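Local coordinates for XAC2610 protein (Xanthomonas axonopodis pv. citri, PDB 4QTQ), which binds a calcium ion and probably acts as an immunity protein that inhibits a peptidoglycan hydrolase linked to the type IV secretion system, at residues M7-I21 with Y71-L83. Sequence-based numbering, arbitrary orientation.
Sequences MPSTANAKLNEQGEI and YVDSNSTFYHGPL
Strand 9-11 forms the outer edge of a mixed beta-sheet, pairing antiparallel with strand 78-80 at 168°, a worked case of side chains carrying on where strand pairing stops. Ser-9 and His-80 exchange two backbone bonds of 2.8 Å (Ser-9 N to His-80 O, His-80 N to Ser-9 O), and Ala-11 repeats the pattern with Phe-78. Between them, in the non-hydrogen-bonded pair, Thr-10 CG2 meets the edge of the Tyr-79 ring at CD1, 3.7 Å away. Beyond Ala-11, where the strand ends, the side-chain amide of Asn-12 makes the next link: with CG beside the backbone N (chi1 -69°), its OD1 accepts from Thr-77 N at 2.8 Å. Thr-77 OG1 in turn accepts from Ala-13 N (3.1 Å) while donating to Asp-73 O, which ties the turn 73-76 to the segment 7-21. On the side facing the sandwich interior, Ile-21 CG2 lies in the plane of the Phe-78 ring, 3.8 Å from CZ, and Thr-77 CG2 lies above one face, offset toward the rim; Val-30 and Ile-94 also touch this phenyl. Ile-21 continues toward strand 70-73, where its CD1 meets Val-72 CG1 tip to tip at 3.9 Å.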
ATOM      1  N   MET A   7      18.011   5.477  -3.526  1.00112.37           N
ATOM      2  CA  MET A   7      18.012   5.712  -2.078  1.00106.79           C
ATOM      3  C   MET A   7      16.623   6.141  -1.592  1.00 97.33           C
ATOM      4  O   MET A   7      15.981   6.974  -2.229  1.00 96.83           O
ATOM      5  CB  MET A   7      19.034   6.788  -1.705  1.00110.13           C
ATOM      6  CG  MET A   7      20.485   6.382  -1.916  1.00114.69           C
ATOM      7  SD  MET A   7      21.625   7.777  -1.796  1.00120.56           S
ATOM      8  CE  MET A   7      21.053   8.601  -0.307  1.00117.81           C
ATOM      9  N   PRO A   8      16.153   5.576  -0.463  1.00 88.13           N
ATOM     10  CA  PRO A   8      14.840   5.960   0.035  1.00 81.60           C
ATOM     11  C   PRO A   8      14.891   7.312   0.737  1.00 77.61           C
ATOM     12  O   PRO A   8      15.860   7.593   1.442  1.00 77.01           O
ATOM     13  CB  PRO A   8      14.514   4.853   1.032  1.00 81.80           C
ATOM     14  CG  PRO A   8      15.841   4.456   1.570  1.00 85.29           C
ATOM     15  CD  PRO A   8      16.811   4.604   0.429  1.00 88.83           C
ATOM     16  N   SER A   9      13.864   8.138   0.528  1.00 72.06           N
ATOM     17  CA  SER A   9      13.752   9.432   1.207  1.00 69.46           C
ATOM     18  C   SER A   9      12.376   9.579   1.851  1.00 64.92           C
ATOM     19  O   SER A   9      11.400   8.983   1.396  1.00 62.54           O
ATOM     20  CB  SER A   9      14.033  10.589   0.238  1.00 70.53           C
ATOM     21  OG  SER A   9      13.068  10.677  -0.792  1.00 69.89           O
ATOM     22  N   THR A  10      12.309  10.354   2.933  1.00 63.22           N
ATOM     23  CA  THR A  10      11.054  10.578   3.655  1.00 61.35           C
ATOM     24  C   THR A  10      10.882  12.045   4.051  1.00 61.28           C
ATOM     25  O   THR A  10      11.801  12.857   3.929  1.00 62.02           O
ATOM     26  CB  THR A  10      10.964   9.716   4.938  1.00 61.29           C
ATOM     27  OG1 THR A  10      11.825  10.252   5.951  1.00 64.53           O
ATOM     28  CG2 THR A  10      11.350   8.273   4.660  1.00 61.44           C
ATOM     29  N   ALA A  11       9.692  12.372   4.533  1.00 58.10           N
ATOM     30  CA  ALA A  11       9.409  13.710   5.026  1.00 58.25           C
ATOM     31  C   ALA A  11       8.131  13.685   5.831  1.00 55.89           C
ATOM     32  O   ALA A  11       7.250  12.848   5.599  1.00 54.92           O
ATOM     33  CB  ALA A  11       9.284  14.693   3.872  1.00 58.97           C
ATOM     34  N   ASN A  12       8.035  14.601   6.781  1.00 55.66           N
ATOM     35  CA  ASN A  12       6.839  14.740   7.598  1.00 55.00           C
ATOM     36  C   ASN A  12       6.264  16.139   7.469  1.00 54.81           C
ATOM     37  O   ASN A  12       6.980  17.080   7.154  1.00 54.64           O
ATOM     38  CB  ASN A  12       7.158  14.425   9.058  1.00 56.55           C
ATOM     39  CG  ASN A  12       7.475  12.955   9.285  1.00 56.19           C
ATOM     40  OD1 ASN A  12       6.928  12.071   8.625  1.00 53.90           O
ATOM     41  ND2 ASN A  12       8.354  12.690  10.234  1.00 58.05           N
ATOM     42  N   ALA A  13       4.965  16.253   7.705  1.00 54.46           N
ATOM     43  CA  ALA A  13       4.253  17.511   7.560  1.00 56.31           C
ATOM     44  C   ALA A  13       2.926  17.412   8.286  1.00 57.06           C
ATOM     45  O   ALA A  13       2.453  16.320   8.534  1.00 55.01           O
ATOM     46  CB  ALA A  13       4.020  17.815   6.088  1.00 55.58           C
ATOM     47  N   LYS A  14       2.358  18.560   8.642  1.00 44.80           N
ATOM     48  CA  LYS A  14       0.993  18.632   9.173  1.00 47.77           C
ATOM     49  C   LYS A  14       0.157  19.660   8.410  1.00 45.75           C
ATOM     50  O   LYS A  14       0.676  20.651   7.884  1.00 44.08           O
ATOM     51  CB  LYS A  14       0.974  18.934  10.678  1.00 52.76           C
ATOM     52  CG  LYS A  14       1.548  20.278  11.083  1.00 54.99           C
ATOM     53  CD  LYS A  14       1.821  20.327  12.586  1.00 61.14           C
ATOM     54  CE  LYS A  14       3.154  19.673  12.935  1.00 65.42           C
ATOM     55  NZ  LYS A  14       3.288  19.379  14.393  1.00 71.56           N
ATOM     56  N   LEU A  15      -1.142  19.398   8.341  1.00 45.39           N
ATOM     57  CA  LEU A  15      -2.069  20.293   7.677  1.00 45.67           C
ATOM     58  C   LEU A  15      -2.028  21.653   8.365  1.00 47.53           C
ATOM     59  O   LEU A  15      -2.291  21.759   9.569  1.00 49.10           O
ATOM     60  CB  LEU A  15      -3.487  19.712   7.706  1.00 47.77           C
ATOM     61  CG  LEU A  15      -3.650  18.416   6.905  1.00 48.84           C
ATOM     62  CD1 LEU A  15      -4.890  17.661   7.347  1.00 52.48           C
ATOM     63  CD2 LEU A  15      -3.683  18.711   5.411  1.00 47.57           C
ATOM     64  N   ASN A  16      -1.651  22.683   7.610  1.00 46.62           N
ATOM     65  CA  ASN A  16      -1.652  24.049   8.120  1.00 47.99           C
ATOM     66  C   ASN A  16      -3.075  24.584   8.317  1.00 50.94           C
ATOM     67  O   ASN A  16      -4.062  23.865   8.118  1.00 51.49           O
ATOM     68  CB  ASN A  16      -0.828  24.968   7.194  1.00 47.74           C
ATOM     69  CG  ASN A  16      -1.537  25.308   5.886  1.00 46.63           C
ATOM     70  OD1 ASN A  16      -2.660  24.874   5.618  1.00 44.84           O
ATOM     71  ND2 ASN A  16      -0.874  26.099   5.065  1.00 48.47           N
ATOM     72  N   GLU A  17      -3.167  25.849   8.705  1.00 55.11           N
ATOM     73  CA  GLU A  17      -4.453  26.513   8.956  1.00 58.50           C
ATOM     74  C   GLU A  17      -5.464  26.495   7.782  1.00 58.48           C
ATOM     75  O   GLU A  17      -6.665  26.561   8.019  1.00 60.15           O
ATOM     76  CB  GLU A  17      -4.230  27.947   9.478  1.00 61.64           C
ATOM     77  CG  GLU A  17      -3.333  28.839   8.618  0.80 65.21           C
ATOM     78  CD  GLU A  17      -1.841  28.530   8.729  0.80 65.84           C
ATOM     79  OE1 GLU A  17      -1.446  27.794   9.660  0.80 64.63           O
ATOM     80  OE2 GLU A  17      -1.057  29.011   7.873  0.80 67.31           O
ATOM     81  N   GLN A  18      -4.993  26.387   6.539  1.00 59.92           N
ATOM     82  CA  GLN A  18      -5.889  26.215   5.371  1.00 61.63           C
ATOM     83  C   GLN A  18      -6.178  24.744   5.005  1.00 59.74           C
ATOM     84  O   GLN A  18      -6.755  24.469   3.946  1.00 61.46           O
ATOM     85  CB  GLN A  18      -5.315  26.922   4.131  1.00 65.68           C
ATOM     86  CG  GLN A  18      -5.483  28.430   4.126  1.00 71.21           C
ATOM     87  CD  GLN A  18      -4.502  29.127   5.045  1.00 74.10           C
ATOM     88  OE1 GLN A  18      -3.323  28.765   5.092  1.00 74.79           O
ATOM     89  NE2 GLN A  18      -4.976  30.132   5.779  1.00 78.04           N
ATOM     90  N   GLY A  19      -5.791  23.804   5.862  1.00 56.21           N
ATOM     91  CA  GLY A  19      -5.938  22.383   5.548  1.00 54.56           C
ATOM     92  C   GLY A  19      -5.052  21.967   4.383  1.00 52.70           C
ATOM     93  O   GLY A  19      -5.494  21.252   3.485  1.00 52.03           O
ATOM     94  N   GLU A  20      -3.792  22.401   4.415  1.00 49.76           N
ATOM     95  CA  GLU A  20      -2.872  22.189   3.310  1.00 49.66           C
ATOM     96  C   GLU A  20      -1.498  21.716   3.754  1.00 46.62           C
ATOM     97  O   GLU A  20      -0.977  22.161   4.780  1.00 45.91           O
ATOM     98  CB  GLU A  20      -2.756  23.472   2.474  1.00 53.56           C
ATOM     99  CG  GLU A  20      -3.555  23.405   1.183  1.00 60.58           C
ATOM    100  CD  GLU A  20      -4.143  24.738   0.746  1.00 67.66           C
ATOM    101  OE1 GLU A  20      -3.586  25.805   1.106  1.00 70.04           O
ATOM    102  OE2 GLU A  20      -5.173  24.707   0.030  1.00 73.34           O
ATOM    103  N   ILE A  21      -0.936  20.795   2.973  1.00 44.93           N
ATOM    104  CA  ILE A  21       0.459  20.371   3.074  1.00 43.17           C
ATOM    105  C   ILE A  21       1.063  20.515   1.689  1.00 44.55           C
ATOM    106  O   ILE A  21       0.368  20.353   0.687  1.00 42.53           O
ATOM    107  CB  ILE A  21       0.584  18.885   3.481  1.00 45.23           C
ATOM    108  CG1 ILE A  21       0.181  18.684   4.934  1.00 46.13           C
ATOM    109  CG2 ILE A  21       2.009  18.363   3.258  1.00 45.95           C
ATOM    110  CD1 ILE A  21      -0.154  17.251   5.277  1.00 48.38           C
ATOM    111  N   TYR A  71      -5.701   9.191   5.892  1.00 34.95           N
ATOM    112  CA  TYR A  71      -5.121   9.240   7.225  1.00 35.25           C
ATOM    113  C   TYR A  71      -3.771   9.903   7.111  1.00 35.54           C
ATOM    114  O   TYR A  71      -2.846   9.323   6.546  1.00 35.26           O
ATOM    115  CB  TYR A  71      -4.969   7.838   7.810  1.00 34.45           C
ATOM    116  CG  TYR A  71      -6.286   7.213   8.197  1.00 34.63           C
ATOM    117  CD1 TYR A  71      -7.075   6.571   7.250  1.00 34.77           C
ATOM    118  CD2 TYR A  71      -6.738   7.258   9.507  1.00 36.17           C
ATOM    119  CE1 TYR A  71      -8.292   6.015   7.595  1.00 36.14           C
ATOM    120  CE2 TYR A  71      -7.950   6.690   9.867  1.00 36.50           C
ATOM    121  CZ  TYR A  71      -8.724   6.078   8.911  1.00 36.92           C
ATOM    122  OH  TYR A  71      -9.933   5.513   9.267  1.00 39.81           O
ATOM    123  N   VAL A  72      -3.689  11.117   7.651  1.00 36.66           N
ATOM    124  CA  VAL A  72      -2.486  11.956   7.619  1.00 37.31           C
ATOM    125  C   VAL A  72      -1.717  11.835   8.939  1.00 37.26           C
ATOM    126  O   VAL A  72      -2.123  12.383   9.971  1.00 36.71           O
ATOM    127  CB  VAL A  72      -2.860  13.440   7.379  1.00 38.05           C
ATOM    128  CG1 VAL A  72      -1.616  14.323   7.337  1.00 38.50           C
ATOM    129  CG2 VAL A  72      -3.656  13.583   6.091  1.00 38.41           C
ATOM    130  N   ASP A  73      -0.612  11.106   8.901  1.00 37.12           N
ATOM    131  CA  ASP A  73       0.230  10.925  10.069  1.00 37.72           C
ATOM    132  C   ASP A  73       1.343  11.955   9.982  1.00 38.43           C
ATOM    133  O   ASP A  73       2.263  11.839   9.155  1.00 37.98           O
ATOM    134  CB  ASP A  73       0.782   9.499  10.100  1.00 38.21           C
ATOM    135  CG  ASP A  73       1.612   9.206  11.341  1.00 40.33           C
ATOM    136  OD1 ASP A  73       1.969  10.144  12.102  1.00 41.11           O
ATOM    137  OD2 ASP A  73       1.928   8.015  11.540  1.00 40.78           O
ATOM    138  N   SER A  74       1.254  12.972  10.835  1.00 38.62           N
ATOM    139  CA  SER A  74       2.244  14.039  10.851  1.00 40.29           C
ATOM    140  C   SER A  74       3.616  13.581  11.370  1.00 41.02           C
ATOM    141  O   SER A  74       4.585  14.313  11.231  1.00 41.97           O
ATOM    142  CB  SER A  74       1.747  15.241  11.664  1.00 40.65           C
ATOM    143  OG  SER A  74       1.762  14.934  13.047  1.00 42.46           O
ATOM    144  N   ASN A  75       3.688  12.380  11.944  1.00 41.68           N
ATOM    145  CA  ASN A  75       4.953  11.782  12.390  1.00 44.11           C
ATOM    146  C   ASN A  75       5.532  10.731  11.413  1.00 44.77           C
ATOM    147  O   ASN A  75       6.623  10.196  11.653  1.00 45.00           O
ATOM    148  CB  ASN A  75       4.758  11.186  13.796  1.00 45.32           C
ATOM    149  CG  ASN A  75       4.340  12.239  14.816  1.00 46.62           C
ATOM    150  OD1 ASN A  75       3.381  12.066  15.565  1.00 48.36           O
ATOM    151  ND2 ASN A  75       5.047  13.348  14.826  1.00 47.00           N
ATOM    152  N   SER A  76       4.805  10.446  10.322  1.00 42.42           N
ATOM    153  CA  SER A  76       5.265   9.523   9.274  1.00 42.11           C
ATOM    154  C   SER A  76       4.483   9.752   7.958  1.00 40.95           C
ATOM    155  O   SER A  76       3.699   8.912   7.506  1.00 39.47           O
ATOM    156  CB  SER A  76       5.132   8.076   9.749  1.00 43.19           C
ATOM    157  OG  SER A  76       5.910   7.203   8.949  1.00 44.32           O
ATOM    158  N   THR A  77       4.720  10.892   7.332  1.00 39.44           N
ATOM    159  CA  THR A  77       3.806  11.371   6.311  1.00 38.61           C
ATOM    160  C   THR A  77       4.116  10.820   4.916  1.00 38.69           C
ATOM    161  O   THR A  77       3.258  10.180   4.300  1.00 38.05           O
ATOM    162  CB  THR A  77       3.764  12.910   6.298  1.00 37.71           C
ATOM    163  OG1 THR A  77       3.730  13.396   7.648  1.00 36.91           O
ATOM    164  CG2 THR A  77       2.532  13.403   5.538  1.00 36.21           C
ATOM    165  N   PHE A  78       5.341  11.041   4.440  1.00 39.00           N
ATOM    166  CA  PHE A  78       5.723  10.670   3.072  1.00 39.16           C
ATOM    167  C   PHE A  78       6.915   9.742   3.038  1.00 40.89           C
ATOM    168  O   PHE A  78       7.888   9.919   3.787  1.00 40.21           O
ATOM    169  CB  PHE A  78       6.103  11.896   2.247  1.00 39.53           C
ATOM    170  CG  PHE A  78       5.040  12.943   2.178  1.00 39.24           C
ATOM    171  CD1 PHE A  78       3.966  12.799   1.314  1.00 38.24           C
ATOM    172  CD2 PHE A  78       5.132  14.097   2.942  1.00 39.97           C
ATOM    173  CE1 PHE A  78       2.982  13.776   1.237  1.00 38.26           C
ATOM    174  CE2 PHE A  78       4.164  15.081   2.855  1.00 39.84           C
ATOM    175  CZ  PHE A  78       3.088  14.920   2.004  1.00 39.63           C
ATOM    176  N   TYR A  79       6.847   8.772   2.135  1.00 41.30           N
ATOM    177  CA  TYR A  79       7.969   7.892   1.853  1.00 42.58           C
ATOM    178  C   TYR A  79       8.134   7.732   0.340  1.00 42.56           C
ATOM    179  O   TYR A  79       7.160   7.571  -0.402  1.00 42.77           O
ATOM    180  CB  TYR A  79       7.775   6.546   2.551  1.00 42.70           C
ATOM    181  CG  TYR A  79       8.777   5.474   2.168  1.00 44.55           C
ATOM    182  CD1 TYR A  79      10.018   5.364   2.813  1.00 45.62           C
ATOM    183  CD2 TYR A  79       8.478   4.563   1.154  1.00 44.11           C
ATOM    184  CE1 TYR A  79      10.921   4.375   2.454  1.00 47.18           C
ATOM    185  CE2 TYR A  79       9.369   3.576   0.792  1.00 44.65           C
ATOM    186  CZ  TYR A  79      10.581   3.476   1.436  1.00 46.38           C
ATOM    187  OH  TYR A  79      11.429   2.473   1.033  1.00 47.28           O
ATOM    188  N   HIS A  80       9.377   7.801  -0.108  1.00 43.49           N
ATOM    189  CA  HIS A  80       9.725   7.594  -1.501  1.00 44.41           C
ATOM    190  C   HIS A  80      10.840   6.562  -1.519  1.00 44.96           C
ATOM    191  O   HIS A  80      11.919   6.788  -0.982  1.00 46.28           O
ATOM    192  CB  HIS A  80      10.152   8.927  -2.126  1.00 48.20           C
ATOM    193  CG  HIS A  80      10.455   8.859  -3.594  1.00 49.88           C
ATOM    194  ND1 HIS A  80      11.115   9.873  -4.257  1.00 53.35           N
ATOM    195  CD2 HIS A  80      10.210   7.905  -4.522  1.00 50.00           C
ATOM    196  CE1 HIS A  80      11.252   9.551  -5.531  1.00 52.13           C
ATOM    197  NE2 HIS A  80      10.716   8.360  -5.717  1.00 49.93           N
ATOM    198  N   GLY A  81      10.552   5.401  -2.088  1.00 44.87           N
ATOM    199  CA  GLY A  81      11.514   4.316  -2.124  1.00 46.30           C
ATOM    200  C   GLY A  81      10.861   2.989  -2.423  1.00 45.60           C
ATOM    201  O   GLY A  81       9.642   2.929  -2.652  1.00 44.65           O
ATOM    202  N   PRO A  82      11.658   1.909  -2.413  1.00 46.31           N
ATOM    203  CA  PRO A  82      11.106   0.600  -2.725  1.00 47.04           C
ATOM    204  C   PRO A  82      10.333  -0.013  -1.547  1.00 48.26           C
ATOM    205  O   PRO A  82      10.520   0.396  -0.382  1.00 48.22           O
ATOM    206  CB  PRO A  82      12.351  -0.234  -3.068  1.00 49.57           C
ATOM    207  CG  PRO A  82      13.527   0.501  -2.485  1.00 49.70           C
ATOM    208  CD  PRO A  82      13.053   1.819  -1.943  1.00 49.70           C
ATOM    209  N   LEU A  83       9.456  -0.968  -1.860  1.00 46.51           N
ATOM    210  CA  LEU A  83       8.769  -1.758  -0.841  1.00 48.98           C
ATOM    211  C   LEU A  83       9.535  -3.066  -0.581  1.00 53.22           C
ATOM    212  O   LEU A  83       9.069  -4.165  -0.911  1.00 50.62           O
ATOM    213  CB  LEU A  83       7.318  -2.032  -1.259  1.00 47.67           C
ATOM    214  CG  LEU A  83       6.437  -0.798  -1.523  1.00 45.42           C
ATOM    215  CD1 LEU A  83       5.058  -1.216  -2.028  1.00 43.80           C
ATOM    216  CD2 LEU A  83       6.325   0.097  -0.290  1.00 44.57           C
TER
HETATM  217  O   HOH W   1       3.585  15.953  14.901  1.00 50.19           O